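PDB 4L6D: 5-carboxyvanillate decarboxylase from Sphingomonas paucimobilis, which probably catalyses the manganese-dependent, non-oxidative decarboxylation of 5-carboxyvanillate to vanillate on an amidohydrolase-type barrel. Local coordinates for residues G58-L61 with A62-S66; A86-G89 with T90-R94; A126-I129 with E130-T134; I296-Y300 with Q301-P305. All coordinates share one frame; numbering follows the deposited sequence.

Interaction 1: residues G58-L61 with A62-S66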
loop_
_atom_site.group_PDB
_atom_site.type_symbol
_atom_site.label_atom_id
_atom_site.label_comp_id
_atom_site.label_asym_id
_atom_site.label_seq_id
_atom_site.Cartn_x
_atom_site.Cartn_y
_atom_site.Cartn_z
ATOM N N GLY A 58 36.014 -0.506 -3.908
ATOM C CA GLY A 58 36.349 0.327 -5.054
ATOM C C GLY A 58 35.416 1.524 -5.195
ATOM O O GLY A 58 35.474 2.444 -4.377
ATOM N N GLU A 59 34.567 1.508 -6.222
ATOM C CA GLU A 59 33.604 2.582 -6.462
ATOM C C GLU A 59 32.784 2.902 -5.207
ATOM O O GLU A 59 32.583 4.072 -4.868
ATOM C CB GLU A 59 32.669 2.223 -7.628
ATOM C CG GLU A 59 31.513 3.216 -7.867
ATOM C CD GLU A 59 30.484 2.706 -8.878
ATOM O OE1 GLU A 59 30.732 1.657 -9.514
ATOM O OE2 GLU A 59 29.419 3.349 -9.031
ATOM N N ARG A 60 32.330 1.864 -4.506
ATOM C CA ARG A 60 31.436 2.063 -3.370
ATOM C C ARG A 60 32.114 2.891 -2.279
ATOM O O ARG A 60 31.544 3.858 -1.775
ATOM C CB ARG A 60 30.955 0.720 -2.811
ATOM C CG ARG A 60 29.961 0.843 -1.661
ATOM C CD ARG A 60 29.758 -0.495 -0.957
ATOM N NE ARG A 60 29.313 -1.553 -1.864
ATOM C CZ ARG A 60 28.080 -2.054 -1.908
ATOM N NH1 ARG A 60 27.124 -1.615 -1.085
ATOM N NH2 ARG A 60 27.807 -3.019 -2.778
ATOM N N LEU A 61 33.328 2.508 -1.908
ATOM C CA LEU A 61 34.042 3.247 -0.870
ATOM C C LEU A 61 34.422 4.656 -1.347
ATOM O O LEU A 61 34.368 5.611 -0.569
ATOM C CB LEU A 61 35.280 2.469 -0.431
ATOM C CG LEU A 61 35.978 2.935 0.841
ATOM C CD1 LEU A 61 35.025 2.959 2.032
ATOM C CD2 LEU A 61 37.157 2.009 1.116
ATOM N N ALA A 62 34.804 4.787 -2.615
ATOM C CA ALA A 62 35.129 6.105 -3.157
ATOM C C ALA A 62 33.925 7.042 -3.053
ATOM O O ALA A 62 34.068 8.215 -2.700
ATOM C CB ALA A 62 35.614 5.997 -4.608
ATOM N N GLU A 63 32.746 6.515 -3.357
ATOM C CA GLU A 63 31.519 7.311 -3.280
ATOM C C GLU A 63 31.154 7.626 -1.830
ATOM O O GLU A 63 30.685 8.723 -1.520
ATOM C CB GLU A 63 30.362 6.584 -3.959
ATOM C CG GLU A 63 30.425 6.661 -5.459
ATOM C CD GLU A 63 29.894 7.981 -5.975
ATOM O OE1 GLU A 63 28.695 8.260 -5.758
ATOM O OE2 GLU A 63 30.675 8.743 -6.581
ATOM N N MET A 64 31.366 6.669 -0.933
ATOM C CA MET A 64 31.177 6.950 0.485
ATOM C C MET A 64 32.088 8.084 0.927
ATOM O O MET A 64 31.658 9.006 1.612
ATOM C CB MET A 64 31.416 5.698 1.331
ATOM C CG MET A 64 30.333 4.629 1.144
ATOM S SD MET A 64 30.853 3.002 1.740
ATOM C CE MET A 64 31.027 3.336 3.499
ATOM N N ASP A 65 33.344 8.038 0.504
ATOM C CA ASP A 65 34.295 9.060 0.909
ATOM C C ASP A 65 33.935 10.442 0.356
ATOM O O ASP A 65 33.998 11.439 1.083
ATOM C CB ASP A 65 35.723 8.662 0.512
ATOM C CG ASP A 65 36.268 7.527 1.364
ATOM O OD1 ASP A 65 35.746 7.315 2.474
ATOM O OD2 ASP A 65 37.223 6.856 0.928
ATOM N N SER A 66 33.544 10.503 -0.914
ATOM C CA SER A 66 33.239 11.794 -1.528
ATOM C C SER A 66 31.970 12.421 -0.955
ATOM O O SER A 66 31.809 13.636 -0.997
ATOM C CB SER A 66 33.144 11.674 -3.057
ATOM O OG SER A 66 31.985 10.960 -3.444
#
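Met64 meets Arg60 one helical turn earlier, the two side chains running alongside each other and pointing the same way. The flexible thioether suits this place: its SD lies 4.1 Å from Arg60 CG, the apolar part of the arginine chain. From a different direction, roughly at right angles, the methyl CD1 of Leu61 comes within 4.2 Å of Met64 SD. With CG of Met64 anti to its carbonyl carbon (chi1 -69°), the chain turns back over the preceding turn, where CG lies 3.3 Å from Arg60 O. Leu61 CG sits 4.1 Å from Asp65 OD2, so hydrocarbon borders one side of an acid whose OD1 is salt-bridged to Arg110.

Behind these side chains run regular i to i+4 backbone bonds, beginning with Ala62 N to Gly58 O at 3.0 Å. Gly58 occupies the N-cap position. Asp55 tends the helix start with both carboxylate oxygens, OD1 accepting from Gly58 N and OD2 from Arg60 N, which fits an acid near the positive end of the helix dipole. Arg60 needs a long reach: its chain bends at chi3 and delivers NH2 to the backbone oxygen of Ala10 on strand 5-11, while its side chain also packs on Leu74 and Phe111. One helix face thus faces neighbouring strands, as in the amphipathic helices that surround a TIM barrel.

Interaction 2: residues A86-G89 with T90-R94; sequences AETG and TRLAR. With VNL (4-hydroxy-3-methoxybenzoate), chain K.
The first turns of helix 86-106 bind a vanillate molecule away from the metal centre, and within them Thr90 reaches back to Ala86. Thr90 OG1 donates to Ala86 O at 2.8 Å, while the backbone N of Thr90 reaches the same oxygen at 2.9 Å. The two donors come from opposite faces of the carbonyl plane, the hydroxyl 36° out of it. Threonine suits the spot because it can return its polar branch to the helix and spend the other on the ligand: CG2, anti to the backbone N (chi1 -59°), comes up to the edge of the vanillate ring.

Thr88 divides its branches similarly, with its methyl CG2 3.8 Å from Leu92 CD1 in a side-by-side apolar contact. Its OG1 bonds to Asp85 and also accepts from a water 3.0 Å away, which in turn accepts from Arg91 NH2. A second water accepts a hydrogen bond from Arg91 NE and is weakly bonded to Glu87 O. The helix itself is the crossover of a beta-alpha-beta unit, leading from strand 71-76 to strand 111-115.

Vanillate lies along its surface. Arg91 lays CG and CD on one side of the ring, over its rim, with CG 3.8 Å from the ligand atom C1. Arg94 grips the carboxylate side-on, NE to O1 and NH1 to O2, both at 2.9 Å and nearly straight (172°), a pairing well matched to two charged, flat groups. Its remaining nitrogen, NH2, is salt-bridged to Asp98.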
loop_
_atom_site.group_PDB
_atom_site.type_symbol
_atom_site.label_atom_id
_atom_site.label_comp_id
_atom_site.label_asym_id
_atom_site.label_seq_id
_atom_site.Cartn_x
_atom_site.Cartn_y
_atom_site.Cartn_z
ATOM N N ALA A 86 16.125 -26.191 -1.134
ATOM C CA ALA A 86 16.523 -26.064 0.270
ATOM C C ALA A 86 18.019 -26.293 0.521
ATOM O O ALA A 86 18.656 -25.487 1.198
ATOM C CB ALA A 86 15.687 -26.990 1.143
ATOM N N GLU A 87 18.583 -27.370 -0.019
ATOM C CA GLU A 87 19.984 -27.673 0.254
ATOM C C GLU A 87 20.914 -26.633 -0.358
ATOM O O GLU A 87 21.897 -26.230 0.253
ATOM C CB GLU A 87 20.347 -29.069 -0.249
ATOM C CG GLU A 87 19.458 -30.167 0.314
ATOM C CD GLU A 87 18.308 -30.546 -0.620
ATOM O OE1 GLU A 87 17.519 -29.656 -1.030
ATOM O OE2 GLU A 87 18.197 -31.751 -0.944
ATOM N N THR A 88 20.599 -26.207 -1.574
ATOM C CA THR A 88 21.387 -25.183 -2.251
ATOM C C THR A 88 21.310 -23.857 -1.508
ATOM O O THR A 88 22.323 -23.189 -1.299
ATOM C CB THR A 88 20.906 -24.994 -3.703
ATOM O OG1 THR A 88 21.049 -26.232 -4.416
ATOM C CG2 THR A 88 21.702 -23.902 -4.406
ATOM N N GLY A 89 20.103 -23.473 -1.106
ATOM C CA GLY A 89 19.919 -22.235 -0.369
ATOM C C GLY A 89 20.676 -22.245 0.947
ATOM O O GLY A 89 21.293 -21.252 1.322
ATOM N N THR A 90 20.601 -23.363 1.656
ATOM C CA THR A 90 21.268 -23.499 2.947
ATOM C C THR A 90 22.786 -23.367 2.808
ATOM O O THR A 90 23.416 -22.588 3.529
ATOM C CB THR A 90 20.910 -24.828 3.615
ATOM O OG1 THR A 90 19.488 -24.884 3.797
ATOM C CG2 THR A 90 21.600 -24.948 4.981
ATOM N N ARG A 91 23.366 -24.092 1.853
ATOM C CA ARG A 91 24.796 -23.998 1.612
ATOM C C ARG A 91 25.218 -22.588 1.206
ATOM O O ARG A 91 26.207 -22.054 1.712
ATOM C CB ARG A 91 25.224 -24.998 0.535
ATOM C CG ARG A 91 26.722 -25.028 0.291
ATOM C CD ARG A 91 27.095 -26.113 -0.710
ATOM N NE ARG A 91 26.283 -25.988 -1.916
ATOM C CZ ARG A 91 26.587 -25.191 -2.936
ATOM N NH1 ARG A 91 27.706 -24.473 -2.911
ATOM N NH2 ARG A 91 25.778 -25.120 -3.985
ATOM N N LEU A 92 24.470 -21.971 0.295
ATOM C CA LEU A 92 24.861 -20.649 -0.176
ATOM C C LEU A 92 24.687 -19.570 0.884
ATOM O O LEU A 92 25.445 -18.607 0.916
ATOM C CB LEU A 92 24.125 -20.280 -1.463
ATOM C CG LEU A 92 24.623 -21.072 -2.669
ATOM C CD1 LEU A 92 23.758 -20.740 -3.877
ATOM C CD2 LEU A 92 26.106 -20.775 -2.939
ATOM N N ALA A 93 23.692 -19.717 1.753
ATOM C CA ALA A 93 23.532 -18.746 2.827
ATOM C C ALA A 93 24.733 -18.818 3.753
ATOM O O ALA A 93 25.266 -17.787 4.163
ATOM C CB ALA A 93 22.234 -18.986 3.600
ATOM N N ARG A 94 25.153 -20.033 4.079
ATOM C CA ARG A 94 26.299 -20.215 4.955
ATOM C C ARG A 94 27.539 -19.567 4.335
ATOM O O ARG A 94 28.271 -18.839 5.017
ATOM C CB ARG A 94 26.515 -21.709 5.238
ATOM C CG ARG A 94 27.487 -22.015 6.377
ATOM C CD ARG A 94 28.932 -21.931 5.935
ATOM N NE ARG A 94 29.243 -22.963 4.949
ATOM C CZ ARG A 94 30.303 -22.940 4.152
ATOM N NH1 ARG A 94 30.503 -23.934 3.302
ATOM N NH2 ARG A 94 31.150 -21.919 4.201
HETATM C C1 VNL K . 26.438 -26.881 3.599
HETATM C CO1 VNL K . 25.139 -26.509 3.994
HETATM C CO2 VNL K . 26.663 -28.030 2.806
HETATM C CM1 VNL K . 24.027 -27.274 3.599
HETATM C CM2 VNL K . 25.573 -28.798 2.397
HETATM O OM VNL K . 25.684 -29.919 1.619
HETATM C CZ VNL K . 24.210 -28.402 2.801
HETATM C CC VNL K . 27.613 -26.054 4.039
HETATM C CV VNL K . 26.963 -30.307 1.067
HETATM O O1 VNL K . 27.485 -25.241 4.986
HETATM O O2 VNL K . 28.706 -26.217 3.436
HETATM O O3 VNL K . 23.173 -29.222 2.418
HETATM O O HOH W 1 23.943 -27.895 -1.055
HETATM O O HOH W 2 23.833 -27.219 -3.847
#

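Interaction 3: residues A126-I129 with E130-T134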
loop_
_atom_site.group_PDB
_atom_site.type_symbol
_atom_site.label_atom_id
_atom_site.label_comp_id
_atom_site.label_asym_id
_atom_site.label_seq_id
_atom_site.Cartn_x
_atom_site.Cartn_y
_atom_site.Cartn_z
ATOM N N ALA A 126 17.523 -22.011 11.446
ATOM C CA ALA A 126 17.649 -21.687 12.870
ATOM C C ALA A 126 19.078 -21.863 13.391
ATOM O O ALA A 126 19.572 -21.016 14.142
ATOM C CB ALA A 126 16.661 -22.497 13.695
ATOM N N ARG A 127 19.741 -22.949 12.990
ATOM C CA ARG A 127 21.153 -23.148 13.315
ATOM C C ARG A 127 22.027 -22.035 12.738
ATOM O O ARG A 127 22.926 -21.526 13.406
ATOM C CB ARG A 127 21.657 -24.484 12.761
ATOM C CG ARG A 127 20.924 -25.701 13.280
ATOM C CD ARG A 127 20.939 -25.759 14.788
ATOM N NE ARG A 127 22.294 -25.774 15.325
ATOM C CZ ARG A 127 22.588 -25.444 16.576
ATOM N NH1 ARG A 127 23.844 -25.480 17.003
ATOM N NH2 ARG A 127 21.619 -25.064 17.398
ATOM N N GLU A 128 21.784 -21.671 11.482
ATOM C CA GLU A 128 22.596 -20.643 10.843
ATOM C C GLU A 128 22.404 -19.278 11.495
ATOM O O GLU A 128 23.365 -18.527 11.676
ATOM C CB GLU A 128 22.317 -20.584 9.337
ATOM C CG GLU A 128 23.173 -19.576 8.550
ATOM C CD GLU A 128 24.675 -19.834 8.615
ATOM O OE1 GLU A 128 25.108 -20.911 9.082
ATOM O OE2 GLU A 128 25.430 -18.936 8.196
ATOM N N ILE A 129 21.166 -18.966 11.860
ATOM C CA ILE A 129 20.871 -17.715 12.557
ATOM C C ILE A 129 21.677 -17.634 13.854
ATOM O O ILE A 129 22.285 -16.601 14.138
ATOM C CB ILE A 129 19.356 -17.570 12.790
ATOM C CG1 ILE A 129 18.684 -17.250 11.458
ATOM C CG2 ILE A 129 19.047 -16.490 13.833
ATOM C CD1 ILE A 129 17.204 -17.554 11.408
ATOM N N GLU A 130 21.715 -18.727 14.610
ATOM C CA GLU A 130 22.509 -18.758 15.831
ATOM C C GLU A 130 23.989 -18.544 15.524
ATOM O O GLU A 130 24.668 -17.805 16.235
ATOM C CB GLU A 130 22.305 -20.071 16.587
ATOM C CG GLU A 130 23.216 -20.216 17.800
ATOM C CD GLU A 130 22.916 -21.450 18.622
ATOM O OE1 GLU A 130 23.714 -21.751 19.530
ATOM O OE2 GLU A 130 21.887 -22.113 18.369
ATOM N N ARG A 131 24.487 -19.169 14.458
ATOM C CA ARG A 131 25.893 -19.006 14.086
ATOM C C ARG A 131 26.207 -17.558 13.687
ATOM O O ARG A 131 27.256 -17.023 14.056
ATOM C CB ARG A 131 26.274 -19.981 12.957
ATOM C CG ARG A 131 27.769 -20.052 12.671
ATOM C CD ARG A 131 28.095 -21.008 11.518
ATOM N NE ARG A 131 27.755 -20.425 10.225
ATOM C CZ ARG A 131 28.623 -19.808 9.428
ATOM N NH1 ARG A 131 28.208 -19.308 8.273
ATOM N NH2 ARG A 131 29.901 -19.703 9.769
ATOM N N VAL A 132 25.299 -16.938 12.939
ATOM C CA VAL A 132 25.449 -15.543 12.534
ATOM C C VAL A 132 25.582 -14.635 13.757
ATOM O O VAL A 132 26.448 -13.757 13.802
ATOM C CB VAL A 132 24.250 -15.104 11.646
ATOM C CG1 VAL A 132 24.180 -13.593 11.507
ATOM C CG2 VAL A 132 24.337 -15.775 10.275
ATOM N N ALA A 133 24.742 -14.886 14.758
ATOM C CA ALA A 133 24.707 -14.069 15.961
ATOM C C ALA A 133 25.917 -14.284 16.862
ATOM O O ALA A 133 26.529 -13.315 17.311
ATOM C CB ALA A 133 23.413 -14.329 16.738
ATOM N N THR A 134 26.271 -15.544 17.111
ATOM C CA THR A 134 27.234 -15.857 18.161
ATOM C C THR A 134 28.653 -16.127 17.689
ATOM O O THR A 134 29.599 -15.910 18.448
ATOM C CB THR A 134 26.772 -17.053 19.018
ATOM O OG1 THR A 134 26.791 -18.251 18.233
ATOM C CG2 THR A 134 25.376 -16.821 19.536
HETATM O O HOH W 3 19.698 -22.321 16.641
HETATM O O HOH W 4 21.773 -24.328 19.921
HETATM O O HOH W 5 25.389 -24.199 19.369
#
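Two salt bridges with i to i+3 spacing, Glu128 to Arg131 and Arg127 to Glu130, flank the last turns of helix 122-134 on the outside of the barrel. The first is a two-pronged grip. Arg131 NE donates to Glu128 OE1 at 2.9 Å with a fairly straight bond (168°), and NH1 gives the shorter 2.8 Å bond to OE2, using that oxygen's syn lone pair. The carboxylate and guanidinium planes are still turned 41° from each other, so the pair is twisted rather than coplanar. Glu128 CG stands anti to the backbone N (chi1 -177°) and the chain then bends at chi2, carrying the acid along the helix towards its partner. Asn97 ND2 also donates to Glu128 OE2, and Asp98 is salt-bridged to Arg131 NH2, tying both members of the pair to helix 86-106.

The helix is the crossover between strands 111-115 and 140-144 in a beta-alpha-beta unit. Ile129 and Val132, branched and apolar as suits the barrel-facing side, both pack on Leu141 of the second strand, and Ile129 also meets helix 158-167.

On the solvent side the second bridge is looser. Arg127 NH2 lies 3.1 Å from Glu130 OE2, the two flat groups turned 74° apart, and an extended glutamate chain meets an arginine bent back beside it. Waters supplement the single contact: one accepts from Arg127 NH2 at 2.6 Å and donates to Glu130 OE2 at 2.7 Å, whereas another links Arg127 NH1 with Glu130 OE1.

Interaction 4: residues I296-Y300 with Q301-P305; sequences IDYPY and QPMAP. With MN (manganese (II) ion), chain I; VNL (4-hydroxy-3-methoxybenzoate), chain J.
Apolar and aromatic packing joins Met303 to Tyr298 and Ile296. The Met303 methyl CE sits over the centre of the Tyr298 ring, 3.5 Å from its centroid and 14° off the normal, a CH-pi contact. SD lies farther out, obliquely, in a Met-aromatic contact. Pro299 CB covers the opposite face, so methyl and proline clamp the ring between them. Ile296 CD1 meets Met303 CG at 3.8 Å, its slim branch reaching the methionine chain at an angle.

Polar links fold the loop back on itself. Gln301 N donates to Asp297 O at 2.9 Å, in a bent bond (137°) with the donor well above the carbonyl plane. A water donates to both Asp297 OD2 and Gln301 OE1, so the extended glutamine chain brings its amide oxygen within one water of the aspartate, whose OD2 is also hydrogen-bonded to His227. The peptide bond before Pro299 is cis.

Metal binding belongs to the loop after the last barrel strand, the place of the amidohydrolase aspartate ligand. Asp297 OD1 binds manganese at 2.1 Å, together with Glu8 and His174; vanillate O3 and a water complete the set.

Ligand contact falls to Tyr300. The vanillate lies over one face of its ring, with CD1 3.3 Å from the ligand atom C1, and its OH is hydrogen-bonded to Thr77.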
loop_
_atom_site.group_PDB
_atom_site.type_symbol
_atom_site.label_atom_id
_atom_site.label_comp_id
_atom_site.label_asym_id
_atom_site.label_seq_id
_atom_site.Cartn_x
_atom_site.Cartn_y
_atom_site.Cartn_z
ATOM N N ILE A 296 20.327 4.320 1.786
ATOM C CA ILE A 296 20.512 4.794 0.418
ATOM C C ILE A 296 19.814 3.884 -0.588
ATOM O O ILE A 296 19.237 4.372 -1.566
ATOM C CB ILE A 296 22.003 4.897 0.044
ATOM C CG1 ILE A 296 22.744 5.828 1.010
ATOM C CG2 ILE A 296 22.155 5.358 -1.409
ATOM C CD1 ILE A 296 24.248 5.662 0.939
ATOM N N ASP A 297 19.863 2.572 -0.344
ATOM C CA ASP A 297 19.518 1.560 -1.347
ATOM C C ASP A 297 20.546 1.516 -2.490
ATOM O O ASP A 297 20.194 1.274 -3.648
ATOM C CB ASP A 297 18.091 1.749 -1.902
ATOM C CG ASP A 297 17.294 0.461 -1.914
ATOM O OD1 ASP A 297 17.906 -0.623 -1.888
ATOM O OD2 ASP A 297 16.046 0.536 -1.963
ATOM N N TYR A 298 21.818 1.740 -2.161
ATOM C CA TYR A 298 22.912 1.585 -3.113
ATOM C C TYR A 298 23.087 0.079 -3.402
ATOM O O TYR A 298 22.898 -0.732 -2.504
ATOM C CB TYR A 298 24.186 2.173 -2.498
ATOM C CG TYR A 298 25.383 2.106 -3.410
ATOM C CD1 TYR A 298 25.648 3.129 -4.306
ATOM C CD2 TYR A 298 26.241 1.005 -3.391
ATOM C CE1 TYR A 298 26.734 3.072 -5.152
ATOM C CE2 TYR A 298 27.327 0.938 -4.235
ATOM C CZ TYR A 298 27.575 1.980 -5.110
ATOM O OH TYR A 298 28.649 1.934 -5.969
ATOM N N PRO A 299 23.445 -0.311 -4.644
ATOM C CA PRO A 299 23.760 0.492 -5.832
ATOM C C PRO A 299 22.562 0.765 -6.725
ATOM O O PRO A 299 22.724 1.276 -7.841
ATOM C CB PRO A 299 24.762 -0.395 -6.570
ATOM C CG PRO A 299 24.270 -1.778 -6.301
ATOM C CD PRO A 299 23.768 -1.737 -4.857
ATOM N N TYR A 300 21.374 0.431 -6.247
ATOM C CA TYR A 300 20.166 0.650 -7.034
ATOM C C TYR A 300 19.769 2.127 -7.088
ATOM O O TYR A 300 19.045 2.550 -7.992
ATOM C CB TYR A 300 19.038 -0.227 -6.492
ATOM C CG TYR A 300 19.365 -1.714 -6.565
ATOM C CD1 TYR A 300 19.323 -2.398 -7.781
ATOM C CD2 TYR A 300 19.743 -2.426 -5.429
ATOM C CE1 TYR A 300 19.636 -3.757 -7.862
ATOM C CE2 TYR A 300 20.055 -3.788 -5.500
ATOM C CZ TYR A 300 19.997 -4.445 -6.715
ATOM O OH TYR A 300 20.299 -5.787 -6.800
ATOM N N GLN A 301 20.238 2.900 -6.109
ATOM C CA GLN A 301 20.095 4.353 -6.100
ATOM C C GLN A 301 21.443 4.986 -5.777
ATOM O O GLN A 301 22.290 4.355 -5.143
ATOM C CB GLN A 301 19.052 4.795 -5.080
ATOM C CG GLN A 301 17.676 4.276 -5.422
ATOM C CD GLN A 301 16.553 5.088 -4.810
ATOM O OE1 GLN A 301 15.448 4.594 -4.679
ATOM N NE2 GLN A 301 16.820 6.350 -4.488
ATOM N N PRO A 302 21.651 6.235 -6.215
ATOM C CA PRO A 302 22.923 6.923 -5.972
ATOM C C PRO A 302 23.031 7.520 -4.571
ATOM O O PRO A 302 22.030 7.893 -3.960
ATOM C CB PRO A 302 22.891 8.056 -6.995
ATOM C CG PRO A 302 21.457 8.365 -7.159
ATOM C CD PRO A 302 20.777 7.015 -7.109
ATOM N N MET A 303 24.257 7.627 -4.081
ATOM C CA MET A 303 24.490 8.099 -2.719
ATOM C C MET A 303 24.246 9.586 -2.505
ATOM O O MET A 303 23.653 9.956 -1.495
ATOM C CB MET A 303 25.904 7.740 -2.259
ATOM C CG MET A 303 26.154 6.248 -2.274
ATOM S SD MET A 303 27.616 5.806 -1.322
ATOM C CE MET A 303 28.202 4.349 -2.196
ATOM N N ALA A 304 24.703 10.438 -3.426
ATOM C CA ALA A 304 24.663 11.891 -3.169
ATOM C C ALA A 304 23.272 12.440 -2.834
ATOM O O ALA A 304 23.128 13.151 -1.842
ATOM C CB ALA A 304 25.320 12.698 -4.297
ATOM N N PRO A 305 22.241 12.096 -3.633
ATOM C CA PRO A 305 20.927 12.651 -3.288
ATOM C C PRO A 305 20.411 12.119 -1.952
ATOM O O PRO A 305 19.741 12.850 -1.226
ATOM C CB PRO A 305 20.012 12.182 -4.429
ATOM C CG PRO A 305 20.911 11.749 -5.525
ATOM C CD PRO A 305 22.245 11.418 -4.946
HETATM MN MN MN I . 17.122 -2.532 -1.496
HETATM C C1 VNL J . 16.054 -2.639 -7.284
HETATM C CO1 VNL J . 16.000 -1.589 -6.358
HETATM C CO2 VNL J . 16.377 -3.951 -6.883
HETATM C CM1 VNL J . 16.279 -1.828 -5.000
HETATM C CM2 VNL J . 16.643 -4.212 -5.540
HETATM O OM VNL J . 16.965 -5.453 -5.056
HETATM C CZ VNL J . 16.600 -3.115 -4.569
HETATM C CC VNL J . 15.792 -2.353 -8.739
HETATM C CV VNL J . 17.018 -6.586 -5.943
HETATM O O1 VNL J . 15.796 -1.168 -9.170
HETATM O O2 VNL J . 15.636 -3.323 -9.519
HETATM O O3 VNL J . 17.189 -3.370 -3.362
HETATM O O HOH W 6 14.963 1.954 -3.979
HETATM O O HOH W 7 24.003 4.094 -7.664
HETATM O O HOH W 8 19.158 -2.998 -0.827
#

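In the fold
Along the chain the four contacts follow in series; each closes only a short local turn, and none nests within or crosses another. Interaction 1 lies on helix 59-67, just before strand 71-76. Interactions 2 and 3 lie on the crossover helices of two successive beta-alpha-beta units sharing strand 111-115, and they touch where Arg94 packs on Glu128 and Arg131. Interaction 4, far on in sequence, follows strand 292-293 and returns to interaction 1: Met303 packs against Arg60 and Glu63, bringing the end of the barrel beside its early helix. The two pairs remain apart, with centres of interactions 1 and 3 about 31 Å from each other.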